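Local structure of anopheles gambiae adenosine kinase (Anopheles gambiae, 3LOO) at residues A[102-116]-A[124-138]. The protein probably phosphorylates adenosine to AMP with ATP as phosphate donor, as a high-affinity adenosine kinase of the pfkB carbohydrate kinase family. Numbering follows the deposited sequence.
Sequences FFGCVGQDEYARILE and VNVQYQRSATSPTGT
The Tyr128 ring is sandwiched between two valines: CG1 of Val106 makes a CH-pi contact over its centre, 3.7 Å from the centroid and 7° off the normal, while CB of Val126 covers the opposite face. CE2 of Phe102 and the backbone N of Glu116 sit at its rim, in plane; Tyr128 OH reaches Leu115 CB and is hydrogen-bonded to Gln84. The Arg130 guanidinium takes CG2 of Val106 on one face, so this valine packs against both flat groups, CG1 over the tyrosine ring and CG2 touching the guanidinium and the ring's CD2 alike. A bend at chi2 (-67°) turns the arginine back toward the helix, where NH2 forms a weak, 3.3 Å salt bridge with Glu116 OE1 and NH1 bonds weakly to Gly107 O. Water 4 ties Glu116 OE1 to Val126 O and Tyr128 N.

At the other end Asp109, the N-cap of the helix, grips Thr136 with both carboxylate oxygens from their syn sides: OD2 accepts from Thr136 N at 2.7 Å, OD1 from Thr136 OG1 at 2.8 Å. OD1 also takes the capping bond from Ala112 N. With chi1 at -59°, Thr136 OG1 lies beside its own backbone N, which lets the pair meet the two oxygens; OG1 in turn accepts from Gly107 N at 2.8 Å, joining Gly107, the start of the helix and the returning chain.

Strands 102-107 and 125-131 run parallel, with Phe102 O accepting from Gln127 N at 2.8 Å and Val106 O from Ser131 N. Helix 110-122 links them in a beta-alpha-beta unit at the margin of the large sheet of this ribokinase-like fold. Its strand 125-131 is outermost; Phe103 and Gln127 face helix 168-176, Phe102 packs against helix 82-94, and Tyr111 and Leu115 rest on strand 33-39 of the smaller sheet.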
loop_
_atom_site.group_PDB
_atom_site.type_symbol
_atom_site.label_atom_id
_atom_site.label_comp_id
_atom_site.label_asym_id
_atom_site.label_seq_id
_atom_site.Cartn_x
_atom_site.Cartn_y
_atom_site.Cartn_z
ATOM N N PHE A 102 -11.919 -2.515 -4.155
ATOM C CA PHE A 102 -10.587 -3.111 -4.329
ATOM C C PHE A 102 -10.528 -4.028 -5.563
ATOM O O PHE A 102 -11.358 -4.928 -5.706
ATOM C CB PHE A 102 -10.122 -3.866 -3.049
ATOM C CG PHE A 102 -8.735 -4.535 -3.208
ATOM C CD1 PHE A 102 -7.578 -3.781 -3.139
ATOM C CD2 PHE A 102 -8.626 -5.870 -3.455
ATOM C CE1 PHE A 102 -6.304 -4.353 -3.325
ATOM C CE2 PHE A 102 -7.334 -6.476 -3.647
ATOM C CZ PHE A 102 -6.181 -5.698 -3.576
ATOM N N PHE A 103 -9.535 -3.808 -6.433
ATOM C CA PHE A 103 -9.250 -4.720 -7.547
ATOM C C PHE A 103 -7.891 -5.400 -7.335
ATOM O O PHE A 103 -6.882 -4.718 -7.082
ATOM C CB PHE A 103 -9.182 -4.013 -8.905
ATOM C CG PHE A 103 -10.484 -3.419 -9.387
ATOM C CD1 PHE A 103 -11.595 -4.232 -9.648
ATOM C CD2 PHE A 103 -10.561 -2.060 -9.669
ATOM C CE1 PHE A 103 -12.785 -3.696 -10.134
ATOM C CE2 PHE A 103 -11.757 -1.497 -10.171
ATOM C CZ PHE A 103 -12.868 -2.341 -10.401
ATOM N N GLY A 104 -7.879 -6.720 -7.471
ATOM C CA GLY A 104 -6.642 -7.509 -7.499
ATOM C C GLY A 104 -7.055 -8.949 -7.754
ATOM O O GLY A 104 -8.263 -9.242 -7.836
ATOM N N CYS A 105 -6.069 -9.837 -7.892
ATOM C CA CYS A 105 -6.324 -11.243 -8.240
ATOM C C CYS A 105 -5.964 -12.242 -7.143
ATOM O O CYS A 105 -4.857 -12.195 -6.548
ATOM C CB CYS A 105 -5.608 -11.603 -9.554
ATOM S SG CYS A 105 -6.127 -13.227 -10.280
ATOM N N VAL A 106 -6.902 -13.161 -6.889
ATOM C CA VAL A 106 -6.762 -14.178 -5.848
ATOM C C VAL A 106 -6.947 -15.537 -6.513
ATOM O O VAL A 106 -7.327 -15.612 -7.697
ATOM C CB VAL A 106 -7.799 -14.044 -4.685
ATOM C CG1 VAL A 106 -7.592 -12.748 -3.847
ATOM C CG2 VAL A 106 -9.251 -14.161 -5.201
ATOM N N GLY A 107 -6.715 -16.598 -5.744
ATOM C CA GLY A 107 -6.942 -17.957 -6.233
ATOM C C GLY A 107 -8.377 -18.345 -5.920
ATOM O O GLY A 107 -9.159 -17.534 -5.387
ATOM N N GLN A 108 -8.727 -19.596 -6.221
ATOM C CA GLN A 108 -10.029 -20.110 -5.820
ATOM C C GLN A 108 -9.826 -21.121 -4.730
ATOM O O GLN A 108 -9.838 -22.322 -4.996
ATOM C CB GLN A 108 -10.741 -20.735 -7.009
ATOM C CG GLN A 108 -11.487 -19.698 -7.778
ATOM C CD GLN A 108 -11.791 -20.148 -9.160
ATOM O OE1 GLN A 108 -11.228 -21.119 -9.631
ATOM N NE2 GLN A 108 -12.703 -19.465 -9.817
ATOM N N ASP A 109 -9.627 -20.647 -3.510
ATOM C CA ASP A 109 -9.071 -21.506 -2.481
ATOM C C ASP A 109 -9.465 -21.004 -1.128
ATOM O O ASP A 109 -10.181 -20.014 -1.050
ATOM C CB ASP A 109 -7.541 -21.637 -2.619
ATOM C CG ASP A 109 -6.816 -20.300 -2.634
ATOM O OD1 ASP A 109 -7.419 -19.273 -2.285
ATOM O OD2 ASP A 109 -5.620 -20.278 -2.976
ATOM N N GLU A 110 -9.039 -21.677 -0.068
ATOM C CA GLU A 110 -9.389 -21.240 1.279
ATOM C C GLU A 110 -8.785 -19.869 1.610
ATOM O O GLU A 110 -9.380 -19.120 2.361
ATOM C CB GLU A 110 -8.851 -22.179 2.355
ATOM C CG GLU A 110 -9.240 -23.602 2.291
ATOM C CD GLU A 110 -8.679 -24.342 3.482
ATOM O OE1 GLU A 110 -7.649 -25.014 3.333
ATOM O OE2 GLU A 110 -9.236 -24.171 4.589
ATOM N N TYR A 111 -7.571 -19.606 1.116
ATOM C CA TYR A 111 -6.876 -18.359 1.439
ATOM C C TYR A 111 -7.655 -17.197 0.887
ATOM O O TYR A 111 -7.751 -16.197 1.555
ATOM C CB TYR A 111 -5.430 -18.337 0.886
ATOM C CG TYR A 111 -4.423 -19.144 1.678
ATOM C CD1 TYR A 111 -4.763 -19.769 2.885
ATOM C CD2 TYR A 111 -3.108 -19.271 1.221
ATOM C CE1 TYR A 111 -3.813 -20.486 3.621
ATOM C CE2 TYR A 111 -2.167 -19.951 1.937
ATOM C CZ TYR A 111 -2.518 -20.567 3.133
ATOM O OH TYR A 111 -1.551 -21.272 3.813
ATOM N N ALA A 112 -8.198 -17.327 -0.338
ATOM C CA ALA A 112 -9.001 -16.259 -0.911
ATOM C C ALA A 112 -10.257 -15.958 -0.067
ATOM O O ALA A 112 -10.634 -14.791 0.033
ATOM C CB ALA A 112 -9.387 -16.544 -2.366
ATOM N N ARG A 113 -10.889 -16.977 0.541
ATOM C CA ARG A 113 -12.109 -16.707 1.378
ATOM C C ARG A 113 -11.771 -16.008 2.667
ATOM O O ARG A 113 -12.572 -15.215 3.139
ATOM C CB ARG A 113 -12.915 -17.955 1.778
ATOM C CG ARG A 113 -12.669 -19.171 0.994
ATOM C CD ARG A 113 -13.522 -20.353 1.491
ATOM N NE ARG A 113 -14.913 -20.102 1.191
ATOM C CZ ARG A 113 -15.486 -20.482 0.064
ATOM N NH1 ARG A 113 -16.766 -20.209 -0.165
ATOM N NH2 ARG A 113 -14.771 -21.133 -0.822
ATOM N N ILE A 114 -10.614 -16.318 3.273
ATOM C CA ILE A 114 -10.177 -15.539 4.430
ATOM C C ILE A 114 -10.047 -14.044 4.064
ATOM O O ILE A 114 -10.518 -13.169 4.818
ATOM C CB ILE A 114 -8.828 -16.065 5.036
ATOM C CG1 ILE A 114 -9.003 -17.459 5.682
ATOM C CG2 ILE A 114 -8.277 -15.074 6.062
ATOM C CD1 ILE A 114 -7.727 -18.325 5.624
ATOM N N LEU A 115 -9.417 -13.753 2.911
ATOM C CA LEU A 115 -9.217 -12.353 2.452
ATOM C C LEU A 115 -10.577 -11.692 2.130
ATOM O O LEU A 115 -10.885 -10.617 2.598
ATOM C CB LEU A 115 -8.314 -12.314 1.211
ATOM C CG LEU A 115 -6.875 -12.808 1.424
ATOM C CD1 LEU A 115 -6.044 -12.482 0.181
ATOM C CD2 LEU A 115 -6.241 -12.189 2.703
ATOM N N GLU A 116 -11.366 -12.351 1.313
ATOM C CA GLU A 116 -12.709 -11.888 0.970
ATOM C C GLU A 116 -13.565 -11.526 2.176
ATOM O O GLU A 116 -14.135 -10.438 2.260
ATOM C CB GLU A 116 -13.409 -13.011 0.255
ATOM C CG GLU A 116 -13.386 -12.913 -1.212
ATOM C CD GLU A 116 -14.704 -12.474 -1.734
ATOM O OE1 GLU A 116 -14.890 -12.431 -2.979
ATOM O OE2 GLU A 116 -15.553 -12.166 -0.882
ATOM N N VAL A 124 -15.146 -3.020 2.578
ATOM C CA VAL A 124 -14.664 -2.956 1.198
ATOM C C VAL A 124 -15.569 -3.701 0.247
ATOM O O VAL A 124 -16.024 -4.835 0.531
ATOM C CB VAL A 124 -13.199 -3.502 1.098
ATOM C CG1 VAL A 124 -12.628 -3.299 -0.301
ATOM C CG2 VAL A 124 -12.327 -2.808 2.170
ATOM N N ASN A 125 -15.811 -3.078 -0.904
ATOM C CA ASN A 125 -16.382 -3.763 -2.030
ATOM C C ASN A 125 -15.208 -4.440 -2.764
ATOM O O ASN A 125 -14.502 -3.797 -3.545
ATOM C CB ASN A 125 -17.139 -2.779 -2.939
ATOM C CG ASN A 125 -17.711 -3.448 -4.171
ATOM O OD1 ASN A 125 -17.552 -4.651 -4.346
ATOM N ND2 ASN A 125 -18.388 -2.676 -5.037
ATOM N N VAL A 126 -15.015 -5.736 -2.527
ATOM C CA VAL A 126 -13.906 -6.435 -3.176
ATOM C C VAL A 126 -14.340 -6.953 -4.536
ATOM O O VAL A 126 -15.362 -7.611 -4.657
ATOM C CB VAL A 126 -13.305 -7.610 -2.352
ATOM C CG1 VAL A 126 -13.062 -7.173 -0.927
ATOM C CG2 VAL A 126 -14.198 -8.777 -2.402
ATOM N N GLN A 127 -13.551 -6.628 -5.536
ATOM C CA GLN A 127 -13.851 -7.043 -6.903
ATOM C C GLN A 127 -12.670 -7.841 -7.429
ATOM O O GLN A 127 -11.922 -7.399 -8.301
ATOM C CB GLN A 127 -14.192 -5.815 -7.727
ATOM C CG GLN A 127 -15.493 -5.151 -7.256
ATOM C CD GLN A 127 -16.743 -5.956 -7.608
ATOM O OE1 GLN A 127 -17.698 -6.025 -6.819
ATOM N NE2 GLN A 127 -16.760 -6.542 -8.805
ATOM N N TYR A 128 -12.474 -9.003 -6.802
ATOM C CA TYR A 128 -11.334 -9.881 -7.116
ATOM C C TYR A 128 -11.505 -10.541 -8.485
ATOM O O TYR A 128 -12.562 -11.097 -8.778
ATOM C CB TYR A 128 -11.184 -11.016 -6.094
ATOM C CG TYR A 128 -10.766 -10.668 -4.670
ATOM C CD1 TYR A 128 -9.977 -9.541 -4.353
ATOM C CD2 TYR A 128 -11.161 -11.497 -3.628
ATOM C CE1 TYR A 128 -9.611 -9.281 -2.999
ATOM C CE2 TYR A 128 -10.775 -11.259 -2.303
ATOM C CZ TYR A 128 -10.009 -10.154 -1.992
ATOM O OH TYR A 128 -9.688 -9.954 -0.636
ATOM N N GLN A 129 -10.461 -10.490 -9.301
ATOM C CA GLN A 129 -10.289 -11.436 -10.394
ATOM C C GLN A 129 -9.903 -12.800 -9.770
ATOM O O GLN A 129 -9.328 -12.862 -8.685
ATOM C CB GLN A 129 -9.194 -10.928 -11.355
ATOM C CG GLN A 129 -8.975 -11.751 -12.624
ATOM C CD GLN A 129 -8.017 -11.077 -13.594
ATOM O OE1 GLN A 129 -7.319 -10.137 -13.244
ATOM N NE2 GLN A 129 -7.975 -11.566 -14.819
ATOM N N ARG A 130 -10.256 -13.885 -10.447
ATOM C CA ARG A 130 -10.054 -15.236 -9.920
ATOM C C ARG A 130 -9.121 -15.970 -10.841
ATOM O O ARG A 130 -9.340 -16.008 -12.043
ATOM C CB ARG A 130 -11.373 -16.027 -9.838
ATOM C CG ARG A 130 -12.349 -15.512 -8.842
ATOM C CD ARG A 130 -11.763 -15.735 -7.526
ATOM N NE ARG A 130 -12.584 -15.172 -6.482
ATOM C CZ ARG A 130 -12.601 -15.628 -5.233
ATOM N NH1 ARG A 130 -11.865 -16.710 -4.881
ATOM N NH2 ARG A 130 -13.387 -15.011 -4.358
ATOM N N SER A 131 -8.069 -16.539 -10.276
ATOM C CA SER A 131 -7.198 -17.450 -11.019
ATOM C C SER A 131 -7.560 -18.898 -10.660
ATOM O O SER A 131 -7.558 -19.285 -9.477
ATOM C CB SER A 131 -5.742 -17.182 -10.661
ATOM O OG SER A 131 -4.882 -17.989 -11.444
ATOM N N ALA A 132 -7.856 -19.723 -11.652
ATOM C CA ALA A 132 -8.052 -21.154 -11.329
ATOM C C ALA A 132 -6.722 -21.935 -11.319
ATOM O O ALA A 132 -6.654 -23.071 -10.772
ATOM C CB ALA A 132 -9.083 -21.806 -12.251
ATOM N N THR A 133 -5.669 -21.313 -11.874
ATOM C CA THR A 133 -4.340 -21.958 -11.964
ATOM C C THR A 133 -3.392 -21.680 -10.821
ATOM O O THR A 133 -2.539 -22.520 -10.542
ATOM C CB THR A 133 -3.590 -21.659 -13.287
ATOM O OG1 THR A 133 -3.210 -20.278 -13.326
ATOM C CG2 THR A 133 -4.453 -22.032 -14.510
ATOM N N SER A 134 -3.488 -20.520 -10.167
ATOM C CA SER A 134 -2.599 -20.258 -9.028
ATOM C C SER A 134 -3.351 -20.149 -7.704
ATOM O O SER A 134 -4.524 -19.713 -7.664
ATOM C CB SER A 134 -1.734 -18.998 -9.233
ATOM O OG SER A 134 -1.136 -18.988 -10.521
ATOM N N PRO A 135 -2.676 -20.534 -6.605
ATOM C CA PRO A 135 -3.269 -20.286 -5.305
ATOM C C PRO A 135 -3.151 -18.798 -4.928
ATOM O O PRO A 135 -2.299 -18.106 -5.458
ATOM C CB PRO A 135 -2.395 -21.117 -4.357
ATOM C CG PRO A 135 -1.033 -21.176 -5.037
ATOM C CD PRO A 135 -1.288 -21.054 -6.520
ATOM N N THR A 136 -3.970 -18.340 -3.977
ATOM C CA THR A 136 -3.845 -16.984 -3.414
ATOM C C THR A 136 -2.426 -16.714 -2.926
ATOM O O THR A 136 -1.789 -17.595 -2.403
ATOM C CB THR A 136 -4.957 -16.723 -2.352
ATOM O OG1 THR A 136 -6.236 -16.893 -3.000
ATOM C CG2 THR A 136 -4.889 -15.311 -1.746
ATOM N N GLY A 137 -1.929 -15.498 -3.158
ATOM C CA GLY A 137 -0.591 -15.096 -2.773
ATOM C C GLY A 137 -0.523 -14.914 -1.269
ATOM O O GLY A 137 -1.550 -14.727 -0.599
ATOM N N THR A 138 0.696 -14.975 -0.741
ATOM C CA THR A 138 0.921 -14.876 0.675
ATOM C C THR A 138 2.151 -14.005 0.866
ATOM O O THR A 138 2.939 -13.796 -0.084
ATOM C CB THR A 138 1.196 -16.272 1.328
ATOM O OG1 THR A 138 2.358 -16.883 0.728
ATOM C CG2 THR A 138 0.005 -17.205 1.181
HETATM O O HOH W 1 -3.543 -13.390 -4.374
HETATM O O HOH W 2 -6.684 -21.232 -7.075
HETATM O O HOH W 3 -12.373 -18.897 -2.615
HETATM O O HOH W 4 -14.627 -10.429 -5.318
#